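Long-range contact in tetraacyldisaccharide 4'-kinase (Aquifex aeolicus, PDB 4EHX), which probably transfers the gamma-phosphate of ATP to the 4'-position of a tetraacyldisaccharide 1-phosphate, forming lipid IVA at the membrane interface: residues F141-L155 with E172-T186. Residues are numbered along the deposited sequence; the frame is centred on the assembly and turned at random.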
ATOM      1  N   PHE A 141      10.166   2.319   3.928  1.00 16.31           N
ATOM      2  CA  PHE A 141      11.571   1.916   3.652  1.00 20.28           C
ATOM      3  C   PHE A 141      12.570   3.090   3.580  1.00 20.54           C
ATOM      4  O   PHE A 141      13.704   2.997   4.070  1.00 20.24           O
ATOM      5  CB  PHE A 141      11.674   1.073   2.364  1.00 21.65           C
ATOM      6  CG  PHE A 141      12.992   0.352   2.205  1.00 20.65           C
ATOM      7  CD1 PHE A 141      13.287  -0.778   2.970  1.00 16.17           C
ATOM      8  CD2 PHE A 141      13.922   0.777   1.271  1.00 22.68           C
ATOM      9  CE1 PHE A 141      14.513  -1.454   2.811  1.00 24.61           C
ATOM     10  CE2 PHE A 141      15.138   0.103   1.092  1.00 20.94           C
ATOM     11  CZ  PHE A 141      15.433  -1.009   1.869  1.00 26.90           C
ATOM     12  N   GLN A 142      12.151   4.189   2.969  1.00 17.71           N
ATOM     13  CA  GLN A 142      13.001   5.378   2.846  1.00 21.11           C
ATOM     14  C   GLN A 142      13.019   6.277   4.098  1.00 22.55           C
ATOM     15  O   GLN A 142      13.848   7.191   4.202  1.00 21.21           O
ATOM     16  CB  GLN A 142      12.546   6.216   1.644  1.00 23.42           C
ATOM     17  CG  GLN A 142      12.887   5.606   0.279  1.00 27.39           C
ATOM     18  CD  GLN A 142      11.982   4.442  -0.097  1.00 30.16           C
ATOM     19  OE1 GLN A 142      10.770   4.472   0.144  1.00 25.32           O
ATOM     20  NE2 GLN A 142      12.563   3.415  -0.693  1.00 23.00           N
ATOM     21  N   HIS A 143      12.095   6.052   5.030  1.00 18.12           N
ATOM     22  CA  HIS A 143      11.981   6.940   6.191  1.00 18.01           C
ATOM     23  C   HIS A 143      12.964   6.550   7.299  1.00 19.01           C
ATOM     24  O   HIS A 143      12.560   6.132   8.389  1.00 18.79           O
ATOM     25  CB  HIS A 143      10.537   6.984   6.720  1.00 18.09           C
ATOM     26  CG  HIS A 143      10.261   8.173   7.591  1.00 19.84           C
ATOM     27  ND1 HIS A 143      10.071   9.440   7.078  1.00 21.13           N
ATOM     28  CD2 HIS A 143      10.157   8.295   8.938  1.00 20.18           C
ATOM     29  CE1 HIS A 143       9.868  10.293   8.070  1.00 25.90           C
ATOM     30  NE2 HIS A 143       9.917   9.623   9.210  1.00 24.46           N
ATOM     31  N   ARG A 144      14.259   6.704   7.020  1.00 18.05           N
ATOM     32  CA  ARG A 144      15.295   6.104   7.858  1.00 18.24           C
ATOM     33  C   ARG A 144      15.432   6.771   9.217  1.00 21.04           C
ATOM     34  O   ARG A 144      16.003   6.187  10.143  1.00 19.96           O
ATOM     35  CB  ARG A 144      16.639   6.095   7.127  1.00 19.64           C
ATOM     36  CG  ARG A 144      16.611   5.248   5.857  1.00 21.55           C
ATOM     37  CD  ARG A 144      17.999   5.082   5.240  1.00 17.38           C
ATOM     38  NE  ARG A 144      18.906   4.290   6.079  1.00 19.20           N
ATOM     39  CZ  ARG A 144      20.180   4.052   5.770  1.00 23.86           C
ATOM     40  NH1 ARG A 144      20.699   4.536   4.639  1.00 21.60           N
ATOM     41  NH2 ARG A 144      20.945   3.343   6.591  1.00 30.63           N
ATOM     42  N   LYS A 145      14.891   7.981   9.334  1.00 19.13           N
ATOM     43  CA  LYS A 145      14.889   8.701  10.604  1.00 18.41           C
ATOM     44  C   LYS A 145      14.150   7.929  11.703  1.00 20.38           C
ATOM     45  O   LYS A 145      14.375   8.171  12.881  1.00 19.93           O
ATOM     46  CB  LYS A 145      14.260  10.100  10.443  1.00 28.22           C
ATOM     47  CG  LYS A 145      14.356  10.982  11.693  1.00 48.57           C
ATOM     48  CD  LYS A 145      13.286  12.087  11.744  1.00 48.69           C
ATOM     49  CE  LYS A 145      13.200  12.896  10.468  1.00 49.33           C
ATOM     50  NZ  LYS A 145      12.547  14.240  10.700  1.00 57.19           N
ATOM     51  N   LEU A 146      13.250   7.021  11.327  1.00 18.98           N
ATOM     52  CA  LEU A 146      12.556   6.218  12.341  1.00 17.71           C
ATOM     53  C   LEU A 146      13.084   4.797  12.383  1.00 18.48           C
ATOM     54  O   LEU A 146      13.042   4.083  11.374  1.00 20.39           O
ATOM     55  CB  LEU A 146      11.030   6.215  12.134  1.00 18.57           C
ATOM     56  CG  LEU A 146      10.192   5.339  13.084  1.00 19.95           C
ATOM     57  CD1 LEU A 146      10.399   5.736  14.545  1.00 17.79           C
ATOM     58  CD2 LEU A 146       8.687   5.467  12.725  1.00 20.07           C
ATOM     59  N   HIS A 147      13.597   4.389  13.543  1.00 17.68           N
ATOM     60  CA  HIS A 147      14.054   3.012  13.697  1.00 18.11           C
ATOM     61  C   HIS A 147      12.906   2.055  13.422  1.00 18.65           C
ATOM     62  O   HIS A 147      11.786   2.288  13.888  1.00 20.88           O
ATOM     63  CB  HIS A 147      14.550   2.728  15.120  1.00 18.77           C
ATOM     64  CG  HIS A 147      14.858   1.277  15.351  1.00 21.86           C
ATOM     65  ND1 HIS A 147      15.976   0.665  14.822  1.00 19.99           N
ATOM     66  CD2 HIS A 147      14.168   0.302  15.990  1.00 23.64           C
ATOM     67  CE1 HIS A 147      15.971  -0.618  15.143  1.00 22.26           C
ATOM     68  NE2 HIS A 147      14.884  -0.863  15.852  1.00 24.63           N
ATOM     69  N   ARG A 148      13.181   0.983  12.684  1.00 18.17           N
ATOM     70  CA  ARG A 148      12.227  -0.127  12.604  1.00 18.06           C
ATOM     71  C   ARG A 148      12.890  -1.417  13.070  1.00 21.07           C
ATOM     72  O   ARG A 148      14.054  -1.671  12.783  1.00 20.84           O
ATOM     73  CB  ARG A 148      11.578  -0.264  11.202  1.00 18.61           C
ATOM     74  CG  ARG A 148      12.468  -0.760  10.053  1.00 16.29           C
ATOM     75  CD  ARG A 148      13.611   0.211   9.678  1.00 16.23           C
ATOM     76  NE  ARG A 148      13.125   1.602   9.601  1.00 18.97           N
ATOM     77  CZ  ARG A 148      12.484   2.131   8.564  1.00 19.12           C
ATOM     78  NH1 ARG A 148      12.285   1.423   7.460  1.00 14.97           N
ATOM     79  NH2 ARG A 148      12.069   3.396   8.612  1.00 17.11           N
ATOM     80  N   ASP A 149      12.134  -2.221  13.806  1.00 18.60           N
ATOM     81  CA  ASP A 149      12.620  -3.493  14.332  1.00 21.38           C
ATOM     82  C   ASP A 149      12.572  -4.617  13.296  1.00 23.64           C
ATOM     83  O   ASP A 149      13.283  -5.624  13.411  1.00 22.10           O
ATOM     84  CB  ASP A 149      11.795  -3.858  15.560  1.00 20.91           C
ATOM     85  CG  ASP A 149      11.869  -2.783  16.622  1.00 28.08           C
ATOM     86  OD1 ASP A 149      12.927  -2.685  17.304  1.00 24.73           O
ATOM     87  OD2 ASP A 149      10.889  -2.017  16.761  1.00 26.07           O
ATOM     88  N   LEU A 150      11.732  -4.437  12.284  1.00 20.48           N
ATOM     89  CA  LEU A 150      11.646  -5.384  11.188  1.00 19.39           C
ATOM     90  C   LEU A 150      11.403  -4.602   9.909  1.00 21.38           C
ATOM     91  O   LEU A 150      10.330  -4.008   9.724  1.00 20.71           O
ATOM     92  CB  LEU A 150      10.512  -6.392  11.425  1.00 22.08           C
ATOM     93  CG  LEU A 150      10.294  -7.472  10.347  1.00 23.88           C
ATOM     94  CD1 LEU A 150      11.573  -8.268  10.082  1.00 21.49           C
ATOM     95  CD2 LEU A 150       9.165  -8.419  10.737  1.00 23.79           C
ATOM     96  N   ASN A 151      12.406  -4.611   9.033  1.00 20.29           N
ATOM     97  CA  ASN A 151      12.400  -3.797   7.825  1.00 22.03           C
ATOM     98  C   ASN A 151      12.043  -4.677   6.644  1.00 22.90           C
ATOM     99  O   ASN A 151      12.889  -5.417   6.145  1.00 20.82           O
ATOM    100  CB  ASN A 151      13.790  -3.169   7.619  1.00 16.30           C
ATOM    101  CG  ASN A 151      13.732  -1.926   6.774  1.00 19.74           C
ATOM    102  OD1 ASN A 151      12.671  -1.333   6.610  1.00 21.24           O
ATOM    103  ND2 ASN A 151      14.872  -1.516   6.232  1.00 19.59           N
ATOM    104  N   ILE A 152      10.790  -4.616   6.213  1.00 18.63           N
ATOM    105  CA  ILE A 152      10.306  -5.500   5.160  1.00 17.15           C
ATOM    106  C   ILE A 152      10.289  -4.772   3.827  1.00 18.98           C
ATOM    107  O   ILE A 152       9.669  -3.714   3.691  1.00 18.67           O
ATOM    108  CB  ILE A 152       8.902  -6.020   5.461  1.00 20.50           C
ATOM    109  CG1 ILE A 152       8.889  -6.743   6.815  1.00 20.93           C
ATOM    110  CG2 ILE A 152       8.449  -6.972   4.328  1.00 19.25           C
ATOM    111  CD1 ILE A 152       7.468  -7.253   7.247  1.00 17.30           C
ATOM    112  N   LEU A 153      10.987  -5.331   2.846  1.00 20.47           N
ATOM    113  CA  LEU A 153      11.070  -4.711   1.534  1.00 17.77           C
ATOM    114  C   LEU A 153      10.383  -5.583   0.511  1.00 19.51           C
ATOM    115  O   LEU A 153      10.700  -6.770   0.378  1.00 21.12           O
ATOM    116  CB  LEU A 153      12.533  -4.541   1.116  1.00 18.89           C
ATOM    117  CG  LEU A 153      12.730  -3.937  -0.283  1.00 21.27           C
ATOM    118  CD1 LEU A 153      12.276  -2.485  -0.316  1.00 21.32           C
ATOM    119  CD2 LEU A 153      14.214  -4.064  -0.749  1.00 25.38           C
ATOM    120  N   LEU A 154       9.458  -4.989  -0.229  1.00 19.73           N
ATOM    121  CA  LEU A 154       8.784  -5.698  -1.320  1.00 19.27           C
ATOM    122  C   LEU A 154       9.529  -5.422  -2.603  1.00 22.54           C
ATOM    123  O   LEU A 154       9.899  -4.272  -2.875  1.00 24.54           O
ATOM    124  CB  LEU A 154       7.337  -5.219  -1.470  1.00 18.92           C
ATOM    125  CG  LEU A 154       6.300  -5.898  -0.564  1.00 24.62           C
ATOM    126  CD1 LEU A 154       6.675  -5.796   0.907  1.00 22.11           C
ATOM    127  CD2 LEU A 154       4.925  -5.262  -0.812  1.00 22.43           C
ATOM    128  N   LEU A 155       9.730  -6.474  -3.388  1.00 23.21           N
ATOM    129  CA  LEU A 155      10.423  -6.389  -4.668  1.00 27.50           C
ATOM    130  C   LEU A 155       9.627  -7.118  -5.727  1.00 33.04           C
ATOM    131  O   LEU A 155       9.254  -8.272  -5.525  1.00 28.04           O
ATOM    132  CB  LEU A 155      11.777  -7.089  -4.580  1.00 28.06           C
ATOM    133  CG  LEU A 155      13.074  -6.401  -4.169  1.00 46.40           C
ATOM    134  CD1 LEU A 155      14.183  -7.419  -4.384  1.00 49.79           C
ATOM    135  CD2 LEU A 155      13.348  -5.124  -4.971  1.00 37.58           C
ATOM    136  N   GLU A 172      15.382   4.480  -5.145  1.00 23.29           N
ATOM    137  CA  GLU A 172      16.744   4.279  -4.635  1.00 31.84           C
ATOM    138  C   GLU A 172      17.414   3.185  -5.442  1.00 28.31           C
ATOM    139  O   GLU A 172      16.732   2.295  -5.963  1.00 30.48           O
ATOM    140  CB  GLU A 172      16.736   3.768  -3.193  1.00 30.41           C
ATOM    141  CG  GLU A 172      15.933   4.537  -2.220  1.00 32.77           C
ATOM    142  CD  GLU A 172      16.181   4.042  -0.815  1.00 36.13           C
ATOM    143  OE1 GLU A 172      15.292   3.366  -0.249  1.00 27.42           O
ATOM    144  OE2 GLU A 172      17.282   4.318  -0.285  1.00 27.20           O
ATOM    145  N   PRO A 173      18.756   3.210  -5.499  1.00 24.88           N
ATOM    146  CA  PRO A 173      19.540   2.191  -6.204  1.00 28.53           C
ATOM    147  C   PRO A 173      19.292   0.828  -5.600  1.00 28.28           C
ATOM    148  O   PRO A 173      19.024   0.724  -4.403  1.00 28.31           O
ATOM    149  CB  PRO A 173      20.984   2.605  -5.923  1.00 29.79           C
ATOM    150  CG  PRO A 173      20.917   4.067  -5.648  1.00 35.18           C
ATOM    151  CD  PRO A 173      19.603   4.302  -4.977  1.00 22.08           C
ATOM    152  N   LEU A 174      19.390  -0.210  -6.426  1.00 29.65           N
ATOM    153  CA  LEU A 174      19.164  -1.581  -5.976  1.00 29.92           C
ATOM    154  C   LEU A 174      20.107  -2.036  -4.853  1.00 33.57           C
ATOM    155  O   LEU A 174      19.771  -2.944  -4.101  1.00 30.13           O
ATOM    156  CB  LEU A 174      19.242  -2.545  -7.165  1.00 33.50           C
ATOM    157  CG  LEU A 174      18.172  -2.429  -8.256  1.00 34.95           C
ATOM    158  CD1 LEU A 174      18.512  -3.337  -9.445  1.00 36.41           C
ATOM    159  CD2 LEU A 174      16.779  -2.751  -7.708  1.00 35.18           C
ATOM    160  N   LYS A 175      21.288  -1.426  -4.730  1.00 27.70           N
ATOM    161  CA  LYS A 175      22.197  -1.808  -3.645  1.00 25.64           C
ATOM    162  C   LYS A 175      21.542  -1.647  -2.265  1.00 27.10           C
ATOM    163  O   LYS A 175      21.934  -2.305  -1.300  1.00 28.80           O
ATOM    164  CB  LYS A 175      23.513  -1.006  -3.693  1.00 30.85           C
ATOM    165  CG  LYS A 175      23.381   0.450  -3.252  1.00 32.93           C
ATOM    166  CD  LYS A 175      24.732   1.206  -3.301  1.00 33.79           C
ATOM    167  CE  LYS A 175      24.564   2.616  -2.732  1.00 32.33           C
ATOM    168  NZ  LYS A 175      25.856   3.365  -2.616  1.00 42.80           N
ATOM    169  N   GLU A 176      20.554  -0.764  -2.172  1.00 24.78           N
ATOM    170  CA  GLU A 176      19.875  -0.510  -0.898  1.00 22.25           C
ATOM    171  C   GLU A 176      18.977  -1.655  -0.440  1.00 28.10           C
ATOM    172  O   GLU A 176      18.431  -1.629   0.659  1.00 22.61           O
ATOM    173  CB  GLU A 176      19.096   0.808  -0.953  1.00 23.22           C
ATOM    174  CG  GLU A 176      19.996   2.013  -1.185  1.00 26.03           C
ATOM    175  CD  GLU A 176      21.055   2.176  -0.101  1.00 27.75           C
ATOM    176  OE1 GLU A 176      22.117   2.753  -0.400  1.00 27.34           O
ATOM    177  OE2 GLU A 176      20.824   1.742   1.055  1.00 25.77           O
ATOM    178  N   ILE A 177      18.824  -2.666  -1.278  1.00 27.00           N
ATOM    179  CA  ILE A 177      18.204  -3.910  -0.831  1.00 26.48           C
ATOM    180  C   ILE A 177      18.882  -4.411   0.453  1.00 29.05           C
ATOM    181  O   ILE A 177      18.250  -5.044   1.297  1.00 25.80           O
ATOM    182  CB  ILE A 177      18.241  -4.979  -1.948  1.00 28.49           C
ATOM    183  CG1 ILE A 177      17.202  -4.625  -3.016  1.00 27.14           C
ATOM    184  CG2 ILE A 177      17.967  -6.386  -1.385  1.00 25.09           C
ATOM    185  CD1 ILE A 177      17.339  -5.423  -4.311  1.00 25.49           C
ATOM    186  N   ARG A 178      20.163  -4.095   0.618  1.00 29.87           N
ATOM    187  CA  ARG A 178      20.888  -4.498   1.823  1.00 25.14           C
ATOM    188  C   ARG A 178      20.257  -4.039   3.150  1.00 23.64           C
ATOM    189  O   ARG A 178      20.504  -4.650   4.195  1.00 26.52           O
ATOM    190  CB  ARG A 178      22.359  -4.049   1.755  1.00 28.00           C
ATOM    191  CG  ARG A 178      22.581  -2.541   1.856  1.00 24.18           C
ATOM    192  CD  ARG A 178      24.052  -2.217   1.558  1.00 33.54           C
ATOM    193  NE  ARG A 178      24.313  -0.779   1.537  1.00 37.34           N
ATOM    194  CZ  ARG A 178      25.362  -0.217   0.933  1.00 49.94           C
ATOM    195  NH1 ARG A 178      26.246  -0.973   0.290  1.00 48.12           N
ATOM    196  NH2 ARG A 178      25.524   1.102   0.963  1.00 45.62           N
ATOM    197  N   ARG A 179      19.473  -2.961   3.125  1.00 23.25           N
ATOM    198  CA  ARG A 179      18.823  -2.475   4.358  1.00 24.72           C
ATOM    199  C   ARG A 179      17.679  -3.365   4.845  1.00 21.68           C
ATOM    200  O   ARG A 179      17.285  -3.281   6.007  1.00 23.42           O
ATOM    201  CB  ARG A 179      18.297  -1.044   4.213  1.00 26.95           C
ATOM    202  CG  ARG A 179      19.328  -0.037   3.753  1.00 26.04           C
ATOM    203  CD  ARG A 179      18.954   1.370   4.211  1.00 18.68           C
ATOM    204  NE  ARG A 179      17.612   1.830   3.808  1.00 21.65           N
ATOM    205  CZ  ARG A 179      17.337   2.503   2.685  1.00 23.11           C
ATOM    206  NH1 ARG A 179      18.295   2.780   1.805  1.00 24.14           N
ATOM    207  NH2 ARG A 179      16.098   2.915   2.441  1.00 22.14           N
ATOM    208  N   ALA A 180      17.141  -4.205   3.966  1.00 25.26           N
ATOM    209  CA  ALA A 180      16.024  -5.068   4.332  1.00 26.38           C
ATOM    210  C   ALA A 180      16.393  -6.129   5.363  1.00 27.37           C
ATOM    211  O   ALA A 180      17.470  -6.705   5.305  1.00 25.12           O
ATOM    212  CB  ALA A 180      15.426  -5.744   3.081  1.00 25.76           C
ATOM    213  N   ASP A 181      15.477  -6.394   6.297  1.00 19.75           N
ATOM    214  CA  ASP A 181      15.590  -7.568   7.155  1.00 29.06           C
ATOM    215  C   ASP A 181      14.939  -8.765   6.498  1.00 28.25           C
ATOM    216  O   ASP A 181      15.292  -9.913   6.774  1.00 27.34           O
ATOM    217  CB  ASP A 181      14.910  -7.325   8.497  1.00 24.38           C
ATOM    218  CG  ASP A 181      15.598  -6.266   9.305  1.00 27.73           C
ATOM    219  OD1 ASP A 181      16.848  -6.311   9.410  1.00 27.69           O
ATOM    220  OD2 ASP A 181      14.885  -5.396   9.838  1.00 23.00           O
ATOM    221  N   ALA A 182      13.941  -8.493   5.664  1.00 24.22           N
ATOM    222  CA  ALA A 182      13.192  -9.551   4.998  1.00 21.93           C
ATOM    223  C   ALA A 182      12.767  -9.032   3.637  1.00 22.28           C
ATOM    224  O   ALA A 182      12.454  -7.843   3.486  1.00 23.58           O
ATOM    225  CB  ALA A 182      11.958  -9.949   5.821  1.00 21.00           C
ATOM    226  N   LEU A 183      12.774  -9.917   2.646  1.00 21.41           N
ATOM    227  CA  LEU A 183      12.294  -9.582   1.308  1.00 27.62           C
ATOM    228  C   LEU A 183      10.988 -10.296   0.997  1.00 29.34           C
ATOM    229  O   LEU A 183      10.833 -11.480   1.281  1.00 26.99           O
ATOM    230  CB  LEU A 183      13.317  -9.979   0.241  1.00 23.29           C
ATOM    231  CG  LEU A 183      14.645  -9.224   0.254  1.00 31.45           C
ATOM    232  CD1 LEU A 183      15.541  -9.729  -0.860  1.00 33.35           C
ATOM    233  CD2 LEU A 183      14.403  -7.743   0.105  1.00 32.06           C
ATOM    234  N   VAL A 184      10.065  -9.569   0.385  1.00 22.36           N
ATOM    235  CA  VAL A 184       8.827 -10.157  -0.100  1.00 25.91           C
ATOM    236  C   VAL A 184       8.834  -9.987  -1.605  1.00 30.34           C
ATOM    237  O   VAL A 184       8.868  -8.857  -2.103  1.00 25.80           O
ATOM    238  CB  VAL A 184       7.577  -9.459   0.496  1.00 22.08           C
ATOM    239  CG1 VAL A 184       6.285 -10.061  -0.101  1.00 20.53           C
ATOM    240  CG2 VAL A 184       7.558  -9.614   2.025  1.00 20.74           C
ATOM    241  N   LEU A 185       8.843 -11.111  -2.318  1.00 27.14           N
ATOM    242  CA  LEU A 185       8.942 -11.106  -3.771  1.00 27.30           C
ATOM    243  C   LEU A 185       7.538 -11.147  -4.343  1.00 31.69           C
ATOM    244  O   LEU A 185       6.874 -12.180  -4.304  1.00 29.32           O
ATOM    245  CB  LEU A 185       9.754 -12.302  -4.259  1.00 25.97           C
ATOM    246  CG  LEU A 185      11.148 -12.522  -3.648  1.00 30.94           C
ATOM    247  CD1 LEU A 185      11.884 -13.644  -4.383  1.00 33.02           C
ATOM    248  CD2 LEU A 185      11.996 -11.251  -3.642  1.00 26.67           C
ATOM    249  N   THR A 186       7.097 -10.016  -4.878  1.00 26.78           N
ATOM    250  CA  THR A 186       5.690  -9.817  -5.233  1.00 25.64           C
ATOM    251  C   THR A 186       5.333 -10.100  -6.701  1.00 27.46           C
ATOM    252  O   THR A 186       6.204 -10.312  -7.559  1.00 25.80           O
ATOM    253  CB  THR A 186       5.284  -8.370  -4.921  1.00 27.56           C
ATOM    254  OG1 THR A 186       6.111  -7.490  -5.696  1.00 23.71           O
ATOM    255  CG2 THR A 186       5.484  -8.056  -3.418  1.00 22.45           C
TER
HETATM  256  O   HOH W   1      15.324   1.206   5.356  1.00 20.49           O
HETATM  257  O   HOH W   2      15.641  -3.165  11.080  1.00 29.32           O
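Arg179 lies with its guanidinium flat on the Phe141 ring, centres 4.3 Å apart and planes 24° apart, a cation-pi stack. Arg144 covers the opposite face of that guanidinium with its CD, and its own guanidinium, salt-bridged to Asp25, lies nearly parallel to that of Arg179, over Arg179 CD.

Polar bonds fix the rotation of Arg179. Its NH1 and NH2 grip the Glu172 carboxylate end-on, NH1 also reaches Glu176 OE2, and Arg179 NH2 donates to Phe141 O (2.9 Å) from above the carbonyl plane. Glu172 OE1 accepts a second hydrogen bond, from Gln142 NE2 (2.8 Å), on its anti side. Asn151, its CG anti to the backbone N (chi1 -157°), turns ND2 onto Arg179 O at 3.0 Å, and one water joins ND2, Arg179 NE and Phe141 O.

Asp181 OD2 accepts from Asn151 N (2.7 Å) where the parallel strands 150-155 and 182-186 begin to pair; backbone bonds then run to Thr186. Leu153 and Leu155 pack against Ile177 and Leu183 on one face, with Leu153 CD1 under the Phe141 ring; Ile152 and Leu154 meet Val184 on the other, where Leu154 approaches Lys51 of the predicted ATP site.

A leucine in place of Arg179 would probably leave Glu172 and Glu176 without their shared cation and Phe141 O with only the water. The like charges of Arg144 and Arg179 are probably offset by Glu172, Glu176 and Asp25, tying the 3-10 segment to the loop that leads into strand 150-155, beside strand 38-43 and the predicted P-loop.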